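Local atomic coordinates of extracellular sialidase/neuraminidase, putative (Aspergillus fumigatus, PDB entry 2XZK), a protein that probably hydrolyses terminal Kdn, and possibly sialic acid, from glycoconjugates as a retaining exo-glycosidase, through a covalent glycosyl-enzyme intermediate. Residues A[40-45]-A[338-343]; A[290-295]-A[305-310]. All coordinates share one frame; numbering follows the deposited sequence. Where two conformers were deposited one is given.

Contact 1 of 2, residues A[40-45]-A[338-343]. With FKD (3-deoxy-3-fluoro-D-erythro-alpha-L-manno-non-2-ulopyranosonic acid), chain C.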
loop_
_atom_site.group_PDB
_atom_site.type_symbol
_atom_site.label_atom_id
_atom_site.label_comp_id
_atom_site.label_asym_id
_atom_site.label_seq_id
_atom_site.Cartn_x
_atom_site.Cartn_y
_atom_site.Cartn_z
ATOM N N ILE A 40 1.314 -2.600 6.878
ATOM C CA ILE A 40 1.202 -2.832 5.431
ATOM C C ILE A 40 -0.133 -2.340 4.859
ATOM O O ILE A 40 -0.963 -3.138 4.398
ATOM C CB ILE A 40 1.480 -4.321 5.042
ATOM C CG1 ILE A 40 2.570 -4.970 5.927
ATOM C CG2 ILE A 40 1.825 -4.438 3.564
ATOM C CD1 ILE A 40 3.915 -4.253 5.978
ATOM N N PRO A 41 -0.355 -1.010 4.900
ATOM C CA PRO A 41 -1.642 -0.467 4.509
ATOM C C PRO A 41 -1.878 -0.459 3.012
ATOM O O PRO A 41 -0.931 -0.400 2.242
ATOM C CB PRO A 41 -1.570 0.986 4.986
ATOM C CG PRO A 41 -0.099 1.317 4.950
ATOM C CD PRO A 41 0.551 0.040 5.417
ATOM N N ALA A 42 -3.143 -0.500 2.621
ATOM C CA ALA A 42 -3.540 -0.216 1.245
ATOM C C ALA A 42 -4.902 0.447 1.282
ATOM O O ALA A 42 -5.751 0.055 2.073
ATOM C CB ALA A 42 -3.603 -1.511 0.423
ATOM N N VAL A 43 -5.102 1.461 0.458
ATOM C CA VAL A 43 -6.382 2.176 0.412
ATOM C C VAL A 43 -6.843 2.499 -1.011
ATOM O O VAL A 43 -6.036 2.908 -1.874
ATOM C CB VAL A 43 -6.347 3.451 1.299
ATOM C CG1 VAL A 43 -5.370 4.494 0.734
ATOM C CG2 VAL A 43 -7.757 4.025 1.494
ATOM N N VAL A 44 -8.140 2.304 -1.246
ATOM C CA VAL A 44 -8.757 2.666 -2.516
ATOM C C VAL A 44 -10.115 3.316 -2.293
ATOM O O VAL A 44 -10.834 2.966 -1.354
ATOM C CB VAL A 44 -8.918 1.455 -3.475
ATOM C CG1 VAL A 44 -7.559 1.007 -4.002
ATOM C CG2 VAL A 44 -9.668 0.280 -2.822
ATOM N N ARG A 45 -10.458 4.259 -3.166
ATOM C CA ARG A 45 -11.805 4.783 -3.228
ATOM C C ARG A 45 -12.504 4.033 -4.354
ATOM O O ARG A 45 -11.955 3.872 -5.440
ATOM C CB ARG A 45 -11.818 6.292 -3.503
ATOM C CG ARG A 45 -13.254 6.810 -3.650
ATOM C CD ARG A 45 -13.405 8.299 -3.908
ATOM N NE ARG A 45 -12.473 8.836 -4.892
ATOM C CZ ARG A 45 -12.599 8.720 -6.211
ATOM N NH1 ARG A 45 -13.621 8.056 -6.737
ATOM N NH2 ARG A 45 -11.684 9.261 -7.002
ATOM N N TYR A 338 5.555 2.247 5.836
ATOM C CA TYR A 338 4.768 1.984 4.626
ATOM C C TYR A 338 3.551 2.908 4.554
ATOM O O TYR A 338 3.034 3.354 5.589
ATOM C CB TYR A 338 4.286 0.520 4.605
ATOM C CG TYR A 338 5.337 -0.544 4.361
ATOM C CD1 TYR A 338 6.635 -0.441 4.889
ATOM C CD2 TYR A 338 5.008 -1.686 3.647
ATOM C CE1 TYR A 338 7.592 -1.443 4.659
ATOM C CE2 TYR A 338 5.936 -2.680 3.427
ATOM C CZ TYR A 338 7.217 -2.556 3.934
ATOM O OH TYR A 338 8.110 -3.580 3.677
ATOM N N SER A 339 3.092 3.200 3.337
ATOM C CA SER A 339 1.958 4.096 3.156
ATOM C C SER A 339 1.138 3.719 1.932
ATOM O O SER A 339 1.575 2.948 1.071
ATOM C CB SER A 339 2.444 5.529 3.011
ATOM O OG SER A 339 3.237 5.634 1.839
ATOM N N SER A 340 -0.044 4.312 1.835
ATOM C CA SER A 340 -0.896 4.122 0.671
ATOM C C SER A 340 -1.757 5.354 0.494
ATOM O O SER A 340 -2.165 5.969 1.481
ATOM C CB SER A 340 -1.783 2.880 0.825
ATOM O OG SER A 340 -2.562 2.669 -0.343
ATOM N N MET A 341 -2.039 5.725 -0.750
ATOM C CA MET A 341 -2.841 6.915 -1.017
ATOM C C MET A 341 -3.936 6.657 -2.025
ATOM O O MET A 341 -3.795 5.836 -2.941
ATOM C CB MET A 341 -1.962 8.050 -1.556
ATOM C CG MET A 341 -0.942 8.646 -0.595
ATOM S SD MET A 341 -0.091 10.043 -1.400
ATOM C CE MET A 341 0.887 9.177 -2.642
ATOM N N THR A 342 -5.022 7.393 -1.844
ATOM C CA THR A 342 -6.115 7.442 -2.797
ATOM C C THR A 342 -6.652 8.872 -2.889
ATOM O O THR A 342 -6.307 9.715 -2.059
ATOM C CB THR A 342 -7.246 6.464 -2.391
ATOM O OG1 THR A 342 -8.181 6.341 -3.478
ATOM C CG2 THR A 342 -7.979 6.950 -1.135
ATOM N N LYS A 343 -7.426 9.149 -3.933
ATOM C CA LYS A 343 -8.199 10.386 -4.007
ATOM C C LYS A 343 -9.548 10.104 -3.353
ATOM O O LYS A 343 -10.144 9.057 -3.588
ATOM C CB LYS A 343 -8.387 10.803 -5.465
ATOM C CG LYS A 343 -8.872 12.222 -5.654
ATOM C CD LYS A 343 -9.036 12.532 -7.134
ATOM C CE LYS A 343 -8.809 14.001 -7.400
ATOM N NZ LYS A 343 -9.181 14.379 -8.788
HETATM C C1 FKD C . 9.558 -3.720 5.867
HETATM F F1 FKD C . 8.106 -5.922 6.756
HETATM C C2 FKD C . 8.765 -4.625 4.912
HETATM C C3 FKD C . 7.604 -5.346 5.625
HETATM C C4 FKD C . 6.969 -6.344 4.652
HETATM O O4 FKD C . 6.016 -7.112 5.377
HETATM C C5 FKD C . 8.016 -7.273 4.013
HETATM O O5 FKD C . 7.402 -8.153 3.076
HETATM C C6 FKD C . 9.095 -6.443 3.300
HETATM O O6 FKD C . 9.651 -5.515 4.248
HETATM C C7 FKD C . 10.289 -7.244 2.736
HETATM O O7 FKD C . 10.985 -7.894 3.799
HETATM C C8 FKD C . 11.284 -6.311 2.012
HETATM O O8 FKD C . 10.632 -5.697 0.905
HETATM C C9 FKD C . 12.527 -7.054 1.505
HETATM O O9 FKD C . 12.136 -8.095 0.614
HETATM O O1A FKD C . 9.012 -3.341 6.910
HETATM O O1B FKD C . 10.704 -3.368 5.510
HETATM O O HOH W 1 -5.224 3.779 -4.275
#
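Val43 and Ser340 meet where the innermost strands of two neighbouring blades of a six-bladed beta-propeller, the sialidase fold, run side by side around the central axis. The segments are parallel to within 2°, but their axes stay 5.5 Å apart and no direct backbone-to-backbone hydrogen bond joins them; side chains and a water fill the seam instead. Ser340 reaches across with its hydroxyl: with OG anti to the backbone N (chi1 -177°), it receives the Val43 N-H at 2.9 Å between Val43 N and Ser340 OG. The same oxygen lies against CG1 of Val43, while the other branch, CG2, rests on the methyl CG2 of Thr342 at 3.9 Å. A water then links the two backbones, donating to both Val43 O and Met341 O.

At the active-site end, Tyr338 lies alongside Ile40, whose CD1 approaches the ring obliquely, 3.6 Å from Tyr338 CE2. The phenol projects beyond the strand, and its OH is covalently bound to C2 of the fluorinated Kdn, an O-to-C distance of 1.7 Å. This is the trapped glycosyl-enzyme expected of a retaining sialidase with a tyrosine nucleophile. Glu354, on the next strand of the Tyr338 blade, bridges the two segments, its two carboxylate oxygens accepting from Ile40 N and Tyr338 N.

The far end is closed by Arg45. Its chain bends at chi3 (44°), turning NE back onto Lys343 O at 2.7 Å, with the donor above the carbonyl plane.

Contact 2 of 2, residues A[290-295]-A[305-310]. With K99 ((2R,3R,4R,5R,6S)-2,3-bis(fluoranyl)-4,5-bis(oxidanyl)-6-[(1R,2R)-1,2,3-tris(oxidanyl)propyl]oxane-2-carboxylic acid), chain E.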
loop_
_atom_site.group_PDB
_atom_site.type_symbol
_atom_site.label_atom_id
_atom_site.label_comp_id
_atom_site.label_asym_id
_atom_site.label_seq_id
_atom_site.Cartn_x
_atom_site.Cartn_y
_atom_site.Cartn_z
ATOM N N ARG A 290 -1.091 16.545 -12.078
ATOM C CA ARG A 290 -0.325 16.283 -10.847
ATOM C C ARG A 290 -0.182 14.797 -10.543
ATOM O O ARG A 290 -1.147 14.032 -10.656
ATOM C CB ARG A 290 -0.987 16.957 -9.645
ATOM C CG ARG A 290 -1.140 18.479 -9.765
ATOM C CD ARG A 290 -1.741 19.034 -8.500
ATOM N NE ARG A 290 -2.268 20.385 -8.683
ATOM C CZ ARG A 290 -3.483 20.654 -9.149
ATOM N NH1 ARG A 290 -4.301 19.661 -9.497
ATOM N NH2 ARG A 290 -3.888 21.910 -9.263
ATOM N N THR A 291 1.028 14.420 -10.137
ATOM C CA THR A 291 1.319 13.096 -9.617
ATOM C C THR A 291 1.761 13.339 -8.183
ATOM O O THR A 291 2.557 14.254 -7.905
ATOM C CB THR A 291 2.439 12.396 -10.418
ATOM O OG1 THR A 291 2.062 12.341 -11.796
ATOM C CG2 THR A 291 2.674 10.966 -9.918
ATOM N N ILE A 292 1.185 12.571 -7.270
ATOM C CA ILE A 292 1.528 12.647 -5.855
ATOM C C ILE A 292 2.434 11.482 -5.465
ATOM O O ILE A 292 2.247 10.363 -5.938
ATOM C CB ILE A 292 0.245 12.604 -4.941
ATOM C CG1 ILE A 292 -0.899 13.439 -5.536
ATOM C CG2 ILE A 292 0.577 13.021 -3.503
ATOM C CD1 ILE A 292 -0.609 14.941 -5.705
ATOM N N PHE A 293 3.402 11.750 -4.586
ATOM C CA PHE A 293 4.320 10.728 -4.078
ATOM C C PHE A 293 4.456 10.865 -2.567
ATOM O O PHE A 293 4.478 11.977 -2.037
ATOM C CB PHE A 293 5.706 10.848 -4.729
ATOM C CG PHE A 293 6.670 9.782 -4.288
ATOM C CD1 PHE A 293 6.544 8.480 -4.756
ATOM C CD2 PHE A 293 7.699 10.080 -3.387
ATOM C CE1 PHE A 293 7.422 7.475 -4.331
ATOM C CE2 PHE A 293 8.573 9.086 -2.972
ATOM C CZ PHE A 293 8.435 7.784 -3.446
ATOM N N LEU A 294 4.535 9.727 -1.882
ATOM C CA LEU A 294 4.679 9.683 -0.431
ATOM C C LEU A 294 5.665 8.609 -0.048
ATOM O O LEU A 294 5.526 7.461 -0.454
ATOM C CB LEU A 294 3.322 9.378 0.212
ATOM C CG LEU A 294 3.222 9.207 1.728
ATOM C CD1 LEU A 294 3.723 10.431 2.486
ATOM C CD2 LEU A 294 1.757 8.949 2.070
ATOM N N ASN A 295 6.650 8.971 0.764
ATOM C CA ASN A 295 7.596 8.009 1.318
ATOM C C ASN A 295 8.269 8.659 2.527
ATOM O O ASN A 295 7.915 9.791 2.892
ATOM C CB ASN A 295 8.607 7.511 0.257
ATOM C CG ASN A 295 9.854 8.395 0.147
ATOM O OD1 ASN A 295 9.774 9.622 0.232
ATOM N ND2 ASN A 295 11.015 7.754 -0.034
ATOM N N MET A 305 8.288 11.079 6.927
ATOM C CA MET A 305 7.217 11.003 5.929
ATOM C C MET A 305 6.991 12.348 5.270
ATOM O O MET A 305 6.838 13.366 5.952
ATOM C CB MET A 305 5.906 10.500 6.543
ATOM C CG MET A 305 6.000 9.077 7.082
ATOM S SD MET A 305 6.744 7.850 5.981
ATOM C CE MET A 305 5.497 7.764 4.703
ATOM N N ARG A 306 6.940 12.329 3.939
ATOM C CA ARG A 306 6.846 13.539 3.147
ATOM C C ARG A 306 5.961 13.262 1.947
ATOM O O ARG A 306 6.213 12.327 1.166
ATOM C CB ARG A 306 8.230 13.975 2.666
ATOM C CG ARG A 306 8.240 15.309 1.905
ATOM C CD ARG A 306 8.772 16.443 2.769
ATOM N NE ARG A 306 10.179 16.226 3.141
ATOM C CZ ARG A 306 11.214 16.436 2.329
ATOM N NH1 ARG A 306 11.023 16.853 1.086
ATOM N NH2 ARG A 306 12.452 16.224 2.761
ATOM N N VAL A 307 4.915 14.065 1.807
ATOM C CA VAL A 307 4.057 13.996 0.618
ATOM C C VAL A 307 4.484 15.079 -0.392
ATOM O O VAL A 307 4.736 16.228 0.001
ATOM C CB VAL A 307 2.540 14.071 0.993
ATOM C CG1 VAL A 307 2.136 15.447 1.544
ATOM C CG2 VAL A 307 1.657 13.681 -0.193
ATOM N N ARG A 308 4.590 14.710 -1.666
ATOM C CA ARG A 308 5.097 15.601 -2.707
ATOM C C ARG A 308 4.223 15.615 -3.954
ATOM O O ARG A 308 3.467 14.672 -4.199
ATOM C CB ARG A 308 6.475 15.142 -3.156
ATOM C CG ARG A 308 7.514 14.967 -2.075
ATOM C CD ARG A 308 8.709 14.342 -2.744
ATOM N NE ARG A 308 9.792 13.942 -1.858
ATOM C CZ ARG A 308 10.926 14.620 -1.687
ATOM N NH1 ARG A 308 11.122 15.799 -2.297
ATOM N NH2 ARG A 308 11.878 14.116 -0.913
ATOM N N ILE A 309 4.381 16.665 -4.761
ATOM C CA ILE A 309 3.665 16.812 -6.020
ATOM C C ILE A 309 4.682 16.983 -7.156
ATOM O O ILE A 309 5.673 17.717 -7.004
ATOM C CB ILE A 309 2.721 18.039 -5.991
ATOM C CG1 ILE A 309 1.761 17.977 -4.804
ATOM C CG2 ILE A 309 1.936 18.160 -7.305
ATOM C CD1 ILE A 309 1.039 19.310 -4.498
ATOM N N SER A 310 4.454 16.282 -8.270
ATOM C CA SER A 310 5.191 16.551 -9.520
ATOM C C SER A 310 4.206 17.090 -10.544
ATOM O O SER A 310 3.103 16.564 -10.696
ATOM C CB SER A 310 5.848 15.295 -10.094
ATOM O OG SER A 310 6.511 15.597 -11.326
HETATM O O1A K99 E . 6.836 22.386 -8.355
HETATM C C1 K99 E . 8.038 22.714 -8.474
HETATM O O1B K99 E . 8.475 23.882 -8.375
HETATM C C2 K99 E . 9.096 21.611 -8.748
HETATM C C3 K99 E . 8.486 20.245 -9.116
HETATM F F1 K99 E . 9.494 19.284 -9.069
HETATM C C4 K99 E . 7.804 20.260 -10.497
HETATM O O4 K99 E . 7.349 18.964 -10.851
HETATM O O6 K99 E . 9.980 21.998 -9.839
HETATM C C6 K99 E . 9.277 22.140 -11.123
HETATM C C5 K99 E . 8.767 20.764 -11.572
HETATM O O5 K99 E . 8.078 20.862 -12.820
HETATM C C7 K99 E . 10.137 22.802 -12.201
HETATM O O7 K99 E . 11.470 22.297 -12.076
HETATM C C8 K99 E . 10.080 24.351 -12.110
HETATM O O8 K99 E . 10.337 24.771 -10.770
HETATM C C9 K99 E . 8.720 24.948 -12.545
HETATM O O9 K99 E . 8.591 24.984 -13.979
HETATM F F2 K99 E . 9.845 21.450 -7.645
HETATM O O HOH W 2 3.102 14.582 -12.849
HETATM O O HOH W 3 8.488 11.869 -0.428
HETATM O O HOH W 4 11.863 11.114 -0.896
#
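Phe293 turns its ring edge to Arg308 on one face of an antiparallel beta hairpin, the two middle strands of a propeller blade; Arg308 CD lies near the ring plane, 4.4 Å from Phe293 CD2. One face of the Arg308 guanidinium carries NH1 of Arg306, 3.2 Å above the plane and offset toward the rim; the two NH1 atoms also bond Asn319 O (Arg308) and Tyr320 O (Arg306). At the guanidinium edge a water accepts from Arg308 NE and lies within reach of Asn295 OD1 and Arg306 O; the Asn295 amide nitrogen is held by Asp273. Thr291-Ser310 and Phe293-Arg308 are hydrogen-bonded pairs, each with two backbone bonds.

The other face is apolar. Ile292 and Val307 lie side by side, with 3.5 Å between their CG2 methyls, and Ile292 CD1 reaches CG1 of Ile309. Leu294 CD1 folds over Arg306 O and meets Met305 CE, the methionine chain crossing it at about a right angle. Helix 377-381 packs on Val307 and Ile309.

At the Thr291-Ser310 end, Ser310 OG lies 3.5 Å from O4 of a bound difluoro-Kdn but is bonded to Lys317 O, and a water accepts from Thr291 OG1 at 2.7 Å while donating to Ser310 O.

How the contacts relate
The centres of the two contacts are 13 Å apart: contact 1 lies near the axis between two blades, contact 2 farther out within one blade. In contact 1, strand 37-45 begins one blade, and strand 334-343 is the innermost strand of the blade that strand 12-18 completes at its rim, so the ring is closed there. The hairpin of contact 2 belongs to the preceding blade and is nested in the 292 residues that separate the halves of contact 1. Strand 334-343 joins the two: Met341 SD packs on Ile292 CG2 at 3.7 Å, and Met341 CE on Leu294 CB, so the hairpin packs on the side of strand 334-343 that faces away from 40-45.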